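Local coordinates for G-protein interacting protein 1 (Dictyostelium discoideum, PDB 5Z1N) that probably binds heterotrimeric G proteins through their beta/gamma subunits to hold them in the cytosol, and encloses a phospholipid within its helical C-terminal domain, at residues Glu16-Val21 / Asn40-Leu45; Asp66-Asp71 / Leu102-Gln107; Glu108-Leu113 / Leu124-Phe129. All coordinates share one frame; numbering follows the deposited sequence. Where two conformers were deposited one is given.

Contact 1. Residues Glu16-Val21 / Asn40-Leu45; sequences ELIGSV and NILKIL. With PEF (di-palmitoyl-3-sn-phosphatidylethanolamine), chain B.
I18 faces I41 where helix 12-28 runs back along helix 31-53, the directions of the short segments differing by 147° and their axes approaching no closer than 11.5 Å. At that spacing the backbones are well apart, and branched aliphatic side chains must bridge the gap. I18 does most of the bridging. With chi2 at 178° its chain is fully extended, and CD1 arrives among three residues of the facing helix. The methyl meets L42 CD2 at 3.6 Å, the closest approach between the segments. It reaches L45 CD1 tip to tip at 3.9 Å, whereas the I18 and I41 chains run alongside each other, pointing opposite ways, so that I41 CG2 lies against the flank of the extended chain. One turn further on, V21 CG1 makes a looser contact with I41 CD1 at 4.3 Å.

Bound phosphatidylethanolamine fills in beside this seam. One palmitoyl chain runs along the first helix, its C14 lying 3.8 Å from I18 CG1 and its C17 lying 3.6 Å from V21 CG2. L45 lies between the two tails: CD1 touches C11 near the head of one, while CD2 lies 4.1 Å from C41 far along the other. L17 turns CD1 toward the ester carbonyl oxygen O5, and L154 and A157 of helix 151-158 pack on it as well. Were I18 replaced by an alanine, the methyls of I41, L42 and L45 would lose their shared partner and the acyl chain would probably be left with less support along this wall.

Between the two helices only hydrocarbon meets, so the seam imposes no directional bonds; shape and exclusion of water hold it together, which suits leucine, isoleucine and valine as lining for a fatty-acyl pocket.

Contact 2. Residues Asp66-Asp71 / Leu102-Gln107; sequences DRALRD and LKEAEQ
A68 and A105 face each other methyl to methyl, CB to CB at 3.8 Å, and their CA atoms are the nearest pair between segments 66-71 and 102-107, which run antiparallel. A side chain of one carbon suits both places, because the segment axes are only 7.9 Å apart. A68 CB even presses against the backbone of the other helix, 3.5 Å from A105 N, and E104 CG covers it on the more open side. There chi1 of 167° sets CG of E104 beside its own carbonyl carbon, and a bend at the next bond turns the carboxylate onward, leaving the aliphatic part to do the touching.

On the other side of the alanine pair, L69 and L102 cross at about a right angle. Their CD2 methyls meet at 4.0 Å, and L69 CD2 also rests on A105 CB, so that one leucine branch fills the angle between two residues of the facing helix.

D66 and R70 take no part across the interface. R70 grips D66 side-on within its own helix: NE and NH2 both bond to OD2, NH2 at 3.0 Å, from the same face of the carboxylate. D66 OD1 and R70 NH1 are bonded to the backbone at L166 and T162, tying the C-terminal tail to helix 59-81. L69 touches the bound lipid and L166, while A105 packs against F129, so helices 59-81 and 92-113 reach the lipid pocket through L69 and back onto helix 119-132 through A105.

Contact 3. Residues Glu108-Leu113 / Leu124-Phe129; sequences ETVTLL and LIRNTF. With PEF (di-palmitoyl-3-sn-phosphatidylethanolamine), chain B.
In I125 a chi1 of -63° places CG2 anti to the backbone N, where it meets V110 and T109, and a chi2 of 172° extends CD1 in another direction, to L113. One side chain therefore spans a full turn of the facing helix. Its CG2 lies 3.8 Å from V110 CG2 and 3.9 Å from T109 CG2, and its CD1 meets L113 CD1 at 3.7 Å. Beta-branched isoleucine suits the place because it offers two separate methyls at once. On the outer side R126 adds only its CG, laid against V110, while its chain bends away with the guanidinium beyond the contact.

T109 and F129 cross at about a right angle. T109 OG1 comes within 3.6 Å of F129 CZ, approaching the ring obliquely, but it spends its bonding power within its own helix, on A105 O. That internal bond lets a hydroxyl sit in a buried place. F129 CZ also touches the end of a palmitoyl chain, 3.5 Å from lipid C44, so the ring touches both the helix interface and the lipid. The antiparallel helices 92-113 and 119-132 form a hairpin, and F117 in the connecting turn packs on I125.

T128, which does not touch segment 108-113, shows the same economy: its OG1 bonds to L124 O at 2.8 Å, on the opposite face of that carbonyl from the T128 amide. With the threonine hydroxyls engaged with backbone carbonyls of their own helices, cohesion between the helices rests on methyl and ring packing, and the phenylalanine presents the lipid with an apolar surface.

All three contacts join antiparallel helices of the TNFAIP8-like domain; contact 1 supplies five residues of the lipid pocket, contacts 2 and 3 one each. Contact 1 is wholly buried and purely aliphatic, with its helices far enough apart for a lipid chain to lie beside the seam. Contact 2, on the opposite side of the chain's centre, is a tight alanine seam with charged residues alongside. Contact 3 lies furthest from the centre and reaches the surface at R126. Contacts 2 and 3 share helix 92-113 and meet where E106 CB packs on F129 CB at 3.5 Å. Contacts 1 and 3 meet through L124 on I44 and a weak hydrogen bond from N40 ND2 to T128 OG1.

Contact 1. Residues Glu16-Val21 / Asn40-Leu45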
loop_
_atom_site.group_PDB
_atom_site.type_symbol
_atom_site.label_atom_id
_atom_site.label_comp_id
_atom_site.label_asym_id
_atom_site.label_seq_id
_atom_site.Cartn_x
_atom_site.Cartn_y
_atom_site.Cartn_z
ATOM N N GLU A 16 10.462 0.575 7.508
ATOM C CA GLU A 16 11.283 0.511 6.303
ATOM C C GLU A 16 10.420 0.415 5.052
ATOM O O GLU A 16 10.712 1.066 4.039
ATOM C CB GLU A 16 12.247 -0.673 6.385
ATOM C CG GLU A 16 13.505 -0.384 7.178
ATOM C CD GLU A 16 14.581 0.271 6.336
ATOM O OE1 GLU A 16 15.377 1.058 6.893
ATOM O OE2 GLU A 16 14.632 -0.002 5.119
ATOM N N LEU A 17 9.357 -0.398 5.099
ATOM C CA LEU A 17 8.430 -0.455 3.970
ATOM C C LEU A 17 7.851 0.925 3.663
ATOM O O LEU A 17 7.838 1.377 2.506
ATOM C CB LEU A 17 7.312 -1.450 4.269
ATOM C CG LEU A 17 7.627 -2.912 3.965
ATOM C CD1 LEU A 17 6.651 -3.830 4.678
ATOM C CD2 LEU A 17 7.571 -3.130 2.470
ATOM N N ILE A 18 7.374 1.616 4.700
ATOM C CA ILE A 18 6.777 2.928 4.498
ATOM C C ILE A 18 7.820 3.927 4.015
ATOM O O ILE A 18 7.513 4.807 3.206
ATOM C CB ILE A 18 6.089 3.389 5.793
ATOM C CG1 ILE A 18 5.002 2.389 6.183
ATOM C CG2 ILE A 18 5.487 4.775 5.620
ATOM C CD1 ILE A 18 4.298 2.721 7.472
ATOM N N GLY A 19 9.064 3.803 4.484
ATOM C CA GLY A 19 10.126 4.653 3.969
ATOM C C GLY A 19 10.353 4.469 2.480
ATOM O O GLY A 19 10.506 5.446 1.737
ATOM N N SER A 20 10.366 3.214 2.017
ATOM C CA SER A 20 10.552 2.965 0.588
ATOM C C SER A 20 9.405 3.560 -0.228
ATOM O O SER A 20 9.628 4.262 -1.232
ATOM C CB SER A 20 10.682 1.462 0.337
ATOM O OG SER A 20 11.835 0.946 0.976
ATOM N N VAL A 21 8.166 3.299 0.202
ATOM C CA VAL A 21 7.008 3.889 -0.469
ATOM C C VAL A 21 7.130 5.409 -0.511
ATOM O O VAL A 21 6.912 6.040 -1.552
ATOM C CB VAL A 21 5.706 3.454 0.228
ATOM C CG1 VAL A 21 4.526 4.194 -0.365
ATOM C CG2 VAL A 21 5.515 1.961 0.093
ATOM N N ASN A 40 -0.940 9.388 6.373
ATOM C CA ASN A 40 -2.200 8.678 6.161
ATOM C C ASN A 40 -2.021 7.175 6.336
ATOM O O ASN A 40 -2.838 6.512 6.988
ATOM C CB ASN A 40 -2.747 8.990 4.769
ATOM C CG ASN A 40 -3.387 10.360 4.684
ATOM O OD1 ASN A 40 -3.447 11.096 5.669
ATOM N ND2 ASN A 40 -3.867 10.711 3.495
ATOM N N ILE A 41 -0.959 6.622 5.747
ATOM C CA ILE A 41 -0.680 5.194 5.880
ATOM C C ILE A 41 -0.507 4.830 7.348
ATOM O O ILE A 41 -1.101 3.862 7.844
ATOM C CB ILE A 41 0.562 4.813 5.053
ATOM C CG1 ILE A 41 0.271 4.919 3.558
ATOM C CG2 ILE A 41 1.025 3.407 5.388
ATOM C CD1 ILE A 41 1.486 4.680 2.696
ATOM N N LEU A 42 0.294 5.620 8.072
ATOM C CA LEU A 42 0.480 5.366 9.497
ATOM C C LEU A 42 -0.844 5.422 10.253
ATOM O O LEU A 42 -1.120 4.563 11.091
ATOM C CB LEU A 42 1.471 6.369 10.082
ATOM C CG LEU A 42 2.921 6.173 9.642
ATOM C CD1 LEU A 42 3.752 7.391 10.015
ATOM C CD2 LEU A 42 3.488 4.910 10.265
ATOM N N LYS A 43 -1.673 6.426 9.965
ATOM C CA LYS A 43 -2.931 6.605 10.685
ATOM C C LYS A 43 -3.865 5.417 10.470
ATOM O O LYS A 43 -4.418 4.854 11.429
ATOM C CB LYS A 43 -3.578 7.909 10.222
ATOM C CG LYS A 43 -5.032 8.108 10.583
ATOM C CD LYS A 43 -5.511 9.424 9.984
ATOM C CE LYS A 43 -6.730 9.970 10.697
ATOM N NZ LYS A 43 -6.992 11.384 10.303
ATOM N N ILE A 44 -4.046 5.019 9.208
ATOM C CA ILE A 44 -4.917 3.889 8.894
ATOM C C ILE A 44 -4.401 2.620 9.562
ATOM O O ILE A 44 -5.157 1.890 10.218
ATOM C CB ILE A 44 -5.031 3.714 7.371
ATOM C CG1 ILE A 44 -5.618 4.970 6.728
ATOM C CG2 ILE A 44 -5.869 2.481 7.036
ATOM C CD1 ILE A 44 -5.412 5.019 5.231
ATOM N N LEU A 45 -3.104 2.339 9.396
ATOM C CA LEU A 45 -2.519 1.139 9.989
ATOM C C LEU A 45 -2.709 1.120 11.500
ATOM O O LEU A 45 -3.171 0.123 12.068
ATOM C CB LEU A 45 -1.033 1.060 9.653
ATOM C CG LEU A 45 -0.630 0.640 8.246
ATOM C CD1 LEU A 45 0.838 0.974 8.036
ATOM C CD2 LEU A 45 -0.898 -0.846 8.034
HETATM C C2 PEF B . 3.527 -4.612 10.866
HETATM C C1 PEF B . 2.535 -5.527 11.574
HETATM N N PEF B . 2.692 -11.440 12.072
HETATM C C3 PEF B . 4.861 -5.305 10.636
HETATM C C4 PEF B . 1.399 -9.397 12.170
HETATM C C5 PEF B . 1.392 -10.901 12.406
HETATM C C10 PEF B . 3.212 -2.902 9.230
HETATM C C11 PEF B . 2.474 -2.324 8.049
HETATM C C12 PEF B . 3.422 -1.701 7.030
HETATM C C13 PEF B . 2.635 -1.445 5.749
HETATM C C14 PEF B . 3.418 -0.676 4.691
HETATM C C15 PEF B . 2.685 -0.790 3.357
HETATM C C16 PEF B . 3.336 0.050 2.268
HETATM C C17 PEF B . 2.853 -0.365 0.880
HETATM C C18 PEF B . 1.339 -0.540 0.825
HETATM C C19 PEF B . 0.774 -0.061 -0.509
HETATM C C20 PEF B . 1.516 -0.657 -1.701
HETATM C C21 PEF B . 1.937 0.440 -2.671
HETATM C C22 PEF B . 2.792 -0.114 -3.805
HETATM C C23 PEF B . 3.524 1.007 -4.538
HETATM C C24 PEF B . 4.278 0.462 -5.745
HETATM C C25 PEF B . 5.146 1.527 -6.377
HETATM C C30 PEF B . 5.145 -5.826 8.234
HETATM C C31 PEF B . 5.006 -6.772 7.066
HETATM C C32 PEF B . 3.816 -6.364 6.206
HETATM C C33 PEF B . 2.495 -6.638 6.915
HETATM C C34 PEF B . 1.414 -5.680 6.429
HETATM C C35 PEF B . 0.043 -6.070 6.973
HETATM C C36 PEF B . -0.898 -4.872 7.014
HETATM C C37 PEF B . -2.360 -5.297 7.100
HETATM C C38 PEF B . -3.264 -4.089 7.330
HETATM C C39 PEF B . -4.382 -4.021 6.294
HETATM C C40 PEF B . -5.317 -2.841 6.539
HETATM C C41 PEF B . -4.585 -1.505 6.472
HETATM C C42 PEF B . -3.999 -1.238 5.089
HETATM C C43 PEF B . -3.449 0.181 5.001
HETATM C C44 PEF B . -2.823 0.458 3.641
HETATM C C45 PEF B . -2.489 1.927 3.495
HETATM O O4 PEF B . 3.995 -2.236 9.882
HETATM O O5 PEF B . 5.620 -4.711 8.083
HETATM O O2 PEF B . 2.979 -4.287 9.596
HETATM O O3 PEF B . 4.693 -6.218 9.556
HETATM O O1P PEF B . 3.125 -7.373 14.782
HETATM O O2P PEF B . 0.944 -7.022 13.355
HETATM O O3P PEF B . 3.225 -6.447 12.409
HETATM O O4P PEF B . 2.554 -8.811 12.768
HETATM P P PEF B . 2.408 -7.366 13.449
#

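Contact 2. Residues Asp66-Asp71 / Leu102-Gln107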
loop_
_atom_site.group_PDB
_atom_site.type_symbol
_atom_site.label_atom_id
_atom_site.label_comp_id
_atom_site.label_asym_id
_atom_site.label_seq_id
_atom_site.Cartn_x
_atom_site.Cartn_y
_atom_site.Cartn_z
ATOM N N ASP A 66 -6.744 -8.737 3.643
ATOM C CA ASP A 66 -5.500 -9.487 3.533
ATOM C C ASP A 66 -5.330 -10.040 2.127
ATOM O O ASP A 66 -4.391 -9.678 1.402
ATOM C CB ASP A 66 -5.492 -10.610 4.573
ATOM C CG ASP A 66 -4.378 -11.605 4.349
ATOM O OD1 ASP A 66 -3.216 -11.267 4.645
ATOM O OD2 ASP A 66 -4.665 -12.727 3.884
ATOM N N ARG A 67 -6.282 -10.877 1.707
ATOM C CA ARG A 67 -6.226 -11.466 0.374
ATOM C C ARG A 67 -6.028 -10.393 -0.688
ATOM O O ARG A 67 -5.127 -10.496 -1.533
ATOM C CB ARG A 67 -7.499 -12.267 0.103
ATOM C CG ARG A 67 -7.452 -13.692 0.626
ATOM C CD ARG A 67 -8.641 -14.505 0.133
ATOM N NE ARG A 67 -9.744 -14.501 1.090
ATOM C CZ ARG A 67 -9.837 -15.327 2.127
ATOM N NH1 ARG A 67 -10.876 -15.251 2.946
ATOM N NH2 ARG A 67 -8.890 -16.230 2.346
ATOM N N ALA A 68 -6.841 -9.332 -0.637
ATOM C CA ALA A 68 -6.740 -8.299 -1.659
ATOM C C ALA A 68 -5.330 -7.735 -1.701
ATOM O O ALA A 68 -4.691 -7.700 -2.763
ATOM C CB ALA A 68 -7.765 -7.194 -1.403
ATOM N N LEU A 69 -4.798 -7.369 -0.533
ATOM C CA LEU A 69 -3.458 -6.801 -0.492
ATOM C C LEU A 69 -2.462 -7.768 -1.105
ATOM O O LEU A 69 -1.660 -7.390 -1.967
ATOM C CB LEU A 69 -3.072 -6.461 0.947
ATOM C CG LEU A 69 -3.771 -5.244 1.555
ATOM C CD1 LEU A 69 -3.380 -5.095 3.014
ATOM C CD2 LEU A 69 -3.432 -3.982 0.773
ATOM N N ARG A 70 -2.558 -9.046 -0.732
ATOM C CA ARG A 70 -1.583 -9.999 -1.239
ATOM C C ARG A 70 -1.701 -10.117 -2.749
ATOM O O ARG A 70 -0.687 -10.070 -3.460
ATOM C CB ARG A 70 -1.753 -11.344 -0.530
ATOM C CG ARG A 70 -1.283 -11.262 0.923
ATOM C CD ARG A 70 -1.135 -12.610 1.587
ATOM N NE ARG A 70 -2.421 -13.200 1.938
ATOM C CZ ARG A 70 -2.858 -14.361 1.462
ATOM N NH1 ARG A 70 -2.108 -15.057 0.618
ATOM N NH2 ARG A 70 -4.040 -14.830 1.835
ATOM N N ASP A 71 -2.938 -10.147 -3.264
ATOM C CA ASP A 71 -3.123 -10.131 -4.710
ATOM C C ASP A 71 -2.393 -8.945 -5.314
ATOM O O ASP A 71 -1.564 -9.102 -6.220
ATOM C CB ASP A 71 -4.610 -10.074 -5.062
ATOM C CG ASP A 71 -5.273 -11.431 -5.024
ATOM O OD1 ASP A 71 -6.512 -11.472 -4.883
ATOM O OD2 ASP A 71 -4.561 -12.454 -5.130
ATOM N N LEU A 102 -5.871 -3.522 -5.424
ATOM C CA LEU A 102 -5.807 -2.550 -4.347
ATOM C C LEU A 102 -7.144 -1.839 -4.186
ATOM O O LEU A 102 -7.548 -1.538 -3.054
ATOM C CB LEU A 102 -4.654 -1.576 -4.587
ATOM C CG LEU A 102 -3.296 -2.284 -4.429
ATOM C CD1 LEU A 102 -2.119 -1.361 -4.741
ATOM C CD2 LEU A 102 -3.152 -2.885 -3.037
ATOM N N LYS A 103 -7.884 -1.648 -5.287
ATOM C CA LYS A 103 -9.225 -1.089 -5.159
ATOM C C LYS A 103 -10.069 -1.966 -4.247
ATOM O O LYS A 103 -10.735 -1.465 -3.332
ATOM C CB LYS A 103 -9.877 -0.934 -6.535
ATOM C CG LYS A 103 -11.316 -0.390 -6.522
ATOM C CD LYS A 103 -11.411 0.987 -5.870
ATOM C CE LYS A 103 -10.570 2.019 -6.615
ATOM N NZ LYS A 103 -10.747 3.395 -6.055
ATOM N N GLU A 104 -9.985 -3.289 -4.431
ATOM C CA GLU A 104 -10.711 -4.189 -3.546
ATOM C C GLU A 104 -10.283 -3.963 -2.103
ATOM O O GLU A 104 -11.124 -3.734 -1.222
ATOM C CB GLU A 104 -10.491 -5.639 -3.982
ATOM C CG GLU A 104 -10.928 -6.689 -2.975
ATOM C CD GLU A 104 -12.433 -6.797 -2.818
ATOM O OE1 GLU A 104 -13.176 -6.140 -3.576
ATOM O OE2 GLU A 104 -12.873 -7.554 -1.928
ATOM N N ALA A 105 -8.968 -3.926 -1.861
ATOM C CA ALA A 105 -8.489 -3.656 -0.511
ATOM C C ALA A 105 -9.075 -2.352 0.006
ATOM O O ALA A 105 -9.611 -2.298 1.123
ATOM C CB ALA A 105 -6.960 -3.614 -0.485
ATOM N N GLU A 106 -9.053 -1.310 -0.834
ATOM C CA GLU A 106 -9.623 -0.027 -0.447
ATOM C C GLU A 106 -11.035 -0.221 0.084
ATOM O O GLU A 106 -11.331 0.082 1.247
ATOM C CB GLU A 106 -9.622 0.935 -1.638
ATOM C CG GLU A 106 -10.260 2.291 -1.334
ATOM C CD GLU A 106 -10.357 3.186 -2.556
ATOM O OE1 GLU A 106 -9.543 3.018 -3.488
ATOM O OE2 GLU A 106 -11.250 4.055 -2.584
ATOM N N GLN A 107 -11.895 -0.823 -0.743
ATOM C CA GLN A 107 -13.289 -0.967 -0.354
ATOM C C GLN A 107 -13.399 -1.718 0.960
ATOM O O GLN A 107 -14.087 -1.270 1.889
ATOM C CB GLN A 107 -14.061 -1.668 -1.469
ATOM C CG GLN A 107 -14.135 -0.831 -2.742
ATOM C CD GLN A 107 -14.688 -1.593 -3.926
ATOM O OE1 GLN A 107 -14.678 -2.825 -3.947
ATOM N NE2 GLN A 107 -15.169 -0.864 -4.925
#

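Contact 3. Residues Glu108-Leu113 / Leu124-Phe129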
loop_
_atom_site.group_PDB
_atom_site.type_symbol
_atom_site.label_atom_id
_atom_site.label_comp_id
_atom_site.label_asym_id
_atom_site.label_seq_id
_atom_site.Cartn_x
_atom_site.Cartn_y
_atom_site.Cartn_z
ATOM N N GLU A 108 -12.638 -2.804 1.103
ATOM C CA GLU A 108 -12.808 -3.594 2.310
ATOM C C GLU A 108 -12.263 -2.853 3.516
ATOM O O GLU A 108 -12.872 -2.898 4.593
ATOM C CB GLU A 108 -12.164 -4.965 2.142
ATOM C CG GLU A 108 -12.925 -5.850 1.166
ATOM C CD GLU A 108 -14.426 -5.853 1.426
ATOM O OE1 GLU A 108 -14.837 -5.957 2.601
ATOM O OE2 GLU A 108 -15.199 -5.744 0.448
ATOM N N THR A 109 -11.176 -2.096 3.338
ATOM C CA THR A 109 -10.692 -1.305 4.457
ATOM C C THR A 109 -11.750 -0.295 4.874
ATOM O O THR A 109 -12.020 -0.128 6.071
ATOM C CB THR A 109 -9.373 -0.617 4.101
ATOM O OG1 THR A 109 -8.392 -1.613 3.792
ATOM C CG2 THR A 109 -8.866 0.209 5.280
ATOM N N VAL A 110 -12.419 0.326 3.896
ATOM C CA VAL A 110 -13.503 1.244 4.225
ATOM C C VAL A 110 -14.551 0.513 5.050
ATOM O O VAL A 110 -14.940 0.961 6.139
ATOM C CB VAL A 110 -14.105 1.848 2.943
ATOM C CG1 VAL A 110 -15.478 2.442 3.224
ATOM C CG2 VAL A 110 -13.173 2.913 2.373
ATOM N N THR A 111 -14.952 -0.671 4.583
ATOM C CA THR A 111 -15.962 -1.426 5.307
ATOM C C THR A 111 -15.468 -1.767 6.703
ATOM O O THR A 111 -16.230 -1.707 7.674
ATOM C CB THR A 111 -16.327 -2.687 4.527
ATOM O OG1 THR A 111 -16.941 -2.312 3.287
ATOM C CG2 THR A 111 -17.289 -3.560 5.329
ATOM N N LEU A 112 -14.173 -2.057 6.830
ATOM C CA LEU A 112 -13.638 -2.426 8.130
ATOM C C LEU A 112 -13.699 -1.259 9.104
ATOM O O LEU A 112 -13.934 -1.456 10.301
ATOM C CB LEU A 112 -12.200 -2.919 7.984
ATOM C CG LEU A 112 -11.672 -3.812 9.103
ATOM C CD1 LEU A 112 -12.499 -5.080 9.203
ATOM C CD2 LEU A 112 -10.207 -4.138 8.864
ATOM N N LEU A 113 -13.503 -0.034 8.616
ATOM C CA LEU A 113 -13.269 1.082 9.520
ATOM C C LEU A 113 -14.452 2.029 9.616
ATOM O O LEU A 113 -14.388 3.006 10.373
ATOM C CB LEU A 113 -12.007 1.845 9.101
ATOM C CG LEU A 113 -10.722 1.062 9.386
ATOM C CD1 LEU A 113 -9.498 1.788 8.854
ATOM C CD2 LEU A 113 -10.580 0.774 10.880
ATOM N N LEU A 124 -10.369 9.851 3.688
ATOM C CA LEU A 124 -8.915 9.729 3.744
ATOM C C LEU A 124 -8.466 8.345 3.287
ATOM O O LEU A 124 -7.499 8.220 2.523
ATOM C CB LEU A 124 -8.422 10.025 5.161
ATOM C CG LEU A 124 -6.919 10.020 5.452
ATOM C CD1 LEU A 124 -6.594 11.081 6.493
ATOM C CD2 LEU A 124 -6.442 8.648 5.927
ATOM N N ILE A 125 -9.153 7.294 3.745
ATOM C CA ILE A 125 -8.849 5.948 3.260
ATOM C C ILE A 125 -8.955 5.898 1.743
ATOM O O ILE A 125 -8.055 5.398 1.051
ATOM C CB ILE A 125 -9.781 4.913 3.912
ATOM C CG1 ILE A 125 -9.571 4.868 5.422
ATOM C CG2 ILE A 125 -9.547 3.535 3.300
ATOM C CD1 ILE A 125 -10.593 4.023 6.128
ATOM N N ARG A 126 -10.058 6.431 1.201
ATOM C CA ARG A 126 -10.281 6.380 -0.242
ATOM C C ARG A 126 -9.175 7.100 -1.006
ATOM O O ARG A 126 -8.653 6.579 -1.998
ATOM C CB ARG A 126 -11.646 6.979 -0.589
ATOM C CG ARG A 126 -12.828 6.133 -0.139
ATOM C CD ARG A 126 -14.103 6.531 -0.872
ATOM N NE ARG A 126 -14.340 7.971 -0.803
ATOM C CZ ARG A 126 -15.094 8.562 0.119
ATOM N NH1 ARG A 126 -15.693 7.835 1.057
ATOM N NH2 ARG A 126 -15.248 9.881 0.104
ATOM N N ASN A 127 -8.814 8.309 -0.568
ATOM C CA ASN A 127 -7.790 9.077 -1.275
ATOM C C ASN A 127 -6.433 8.391 -1.194
ATOM O O ASN A 127 -5.683 8.357 -2.181
ATOM C CB ASN A 127 -7.697 10.491 -0.703
ATOM C CG ASN A 127 -8.868 11.362 -1.104
ATOM O OD1 ASN A 127 -9.530 11.109 -2.111
ATOM N ND2 ASN A 127 -9.123 12.403 -0.320
ATOM N N THR A 128 -6.104 7.841 -0.024
ATOM C CA THR A 128 -4.814 7.187 0.150
ATOM C C THR A 128 -4.696 5.966 -0.751
ATOM O O THR A 128 -3.729 5.834 -1.513
ATOM C CB THR A 128 -4.622 6.807 1.616
ATOM O OG1 THR A 128 -4.696 7.991 2.417
ATOM C CG2 THR A 128 -3.274 6.141 1.828
ATOM N N PHE A 129 -5.685 5.068 -0.693
ATOM C CA PHE A 129 -5.648 3.884 -1.548
ATOM C C PHE A 129 -5.733 4.252 -3.021
ATOM O O PHE A 129 -5.144 3.570 -3.867
ATOM C CB PHE A 129 -6.790 2.933 -1.191
ATOM C CG PHE A 129 -6.444 1.925 -0.132
ATOM C CD1 PHE A 129 -5.890 0.703 -0.476
ATOM C CD2 PHE A 129 -6.700 2.186 1.202
ATOM C CE1 PHE A 129 -5.581 -0.231 0.496
ATOM C CE2 PHE A 129 -6.392 1.257 2.179
ATOM C CZ PHE A 129 -5.835 0.047 1.825
HETATM C C2 PEF B . 3.527 -4.612 10.866
HETATM C C1 PEF B . 2.535 -5.527 11.574
HETATM N N PEF B . 2.692 -11.440 12.072
HETATM C C3 PEF B . 4.861 -5.305 10.636
HETATM C C4 PEF B . 1.399 -9.397 12.170
HETATM C C5 PEF B . 1.392 -10.901 12.406
HETATM C C10 PEF B . 3.212 -2.902 9.230
HETATM C C11 PEF B . 2.474 -2.324 8.049
HETATM C C12 PEF B . 3.422 -1.701 7.030
HETATM C C13 PEF B . 2.635 -1.445 5.749
HETATM C C14 PEF B . 3.418 -0.676 4.691
HETATM C C15 PEF B . 2.685 -0.790 3.357
HETATM C C16 PEF B . 3.336 0.050 2.268
HETATM C C17 PEF B . 2.853 -0.365 0.880
HETATM C C18 PEF B . 1.339 -0.540 0.825
HETATM C C19 PEF B . 0.774 -0.061 -0.509
HETATM C C20 PEF B . 1.516 -0.657 -1.701
HETATM C C21 PEF B . 1.937 0.440 -2.671
HETATM C C22 PEF B . 2.792 -0.114 -3.805
HETATM C C23 PEF B . 3.524 1.007 -4.538
HETATM C C24 PEF B . 4.278 0.462 -5.745
HETATM C C25 PEF B . 5.146 1.527 -6.377
HETATM C C30 PEF B . 5.145 -5.826 8.234
HETATM C C31 PEF B . 5.006 -6.772 7.066
HETATM C C32 PEF B . 3.816 -6.364 6.206
HETATM C C33 PEF B . 2.495 -6.638 6.915
HETATM C C34 PEF B . 1.414 -5.680 6.429
HETATM C C35 PEF B . 0.043 -6.070 6.973
HETATM C C36 PEF B . -0.898 -4.872 7.014
HETATM C C37 PEF B . -2.360 -5.297 7.100
HETATM C C38 PEF B . -3.264 -4.089 7.330
HETATM C C39 PEF B . -4.382 -4.021 6.294
HETATM C C40 PEF B . -5.317 -2.841 6.539
HETATM C C41 PEF B . -4.585 -1.505 6.472
HETATM C C42 PEF B . -3.999 -1.238 5.089
HETATM C C43 PEF B . -3.449 0.181 5.001
HETATM C C44 PEF B . -2.823 0.458 3.641
HETATM C C45 PEF B . -2.489 1.927 3.495
HETATM O O4 PEF B . 3.995 -2.236 9.882
HETATM O O5 PEF B . 5.620 -4.711 8.083
HETATM O O2 PEF B . 2.979 -4.287 9.596
HETATM O O3 PEF B . 4.693 -6.218 9.556
HETATM O O1P PEF B . 3.125 -7.373 14.782
HETATM O O2P PEF B . 0.944 -7.022 13.355
HETATM O O3P PEF B . 3.225 -6.447 12.409
HETATM O O4P PEF B . 2.554 -8.811 12.768
HETATM P P PEF B . 2.408 -7.366 13.449
#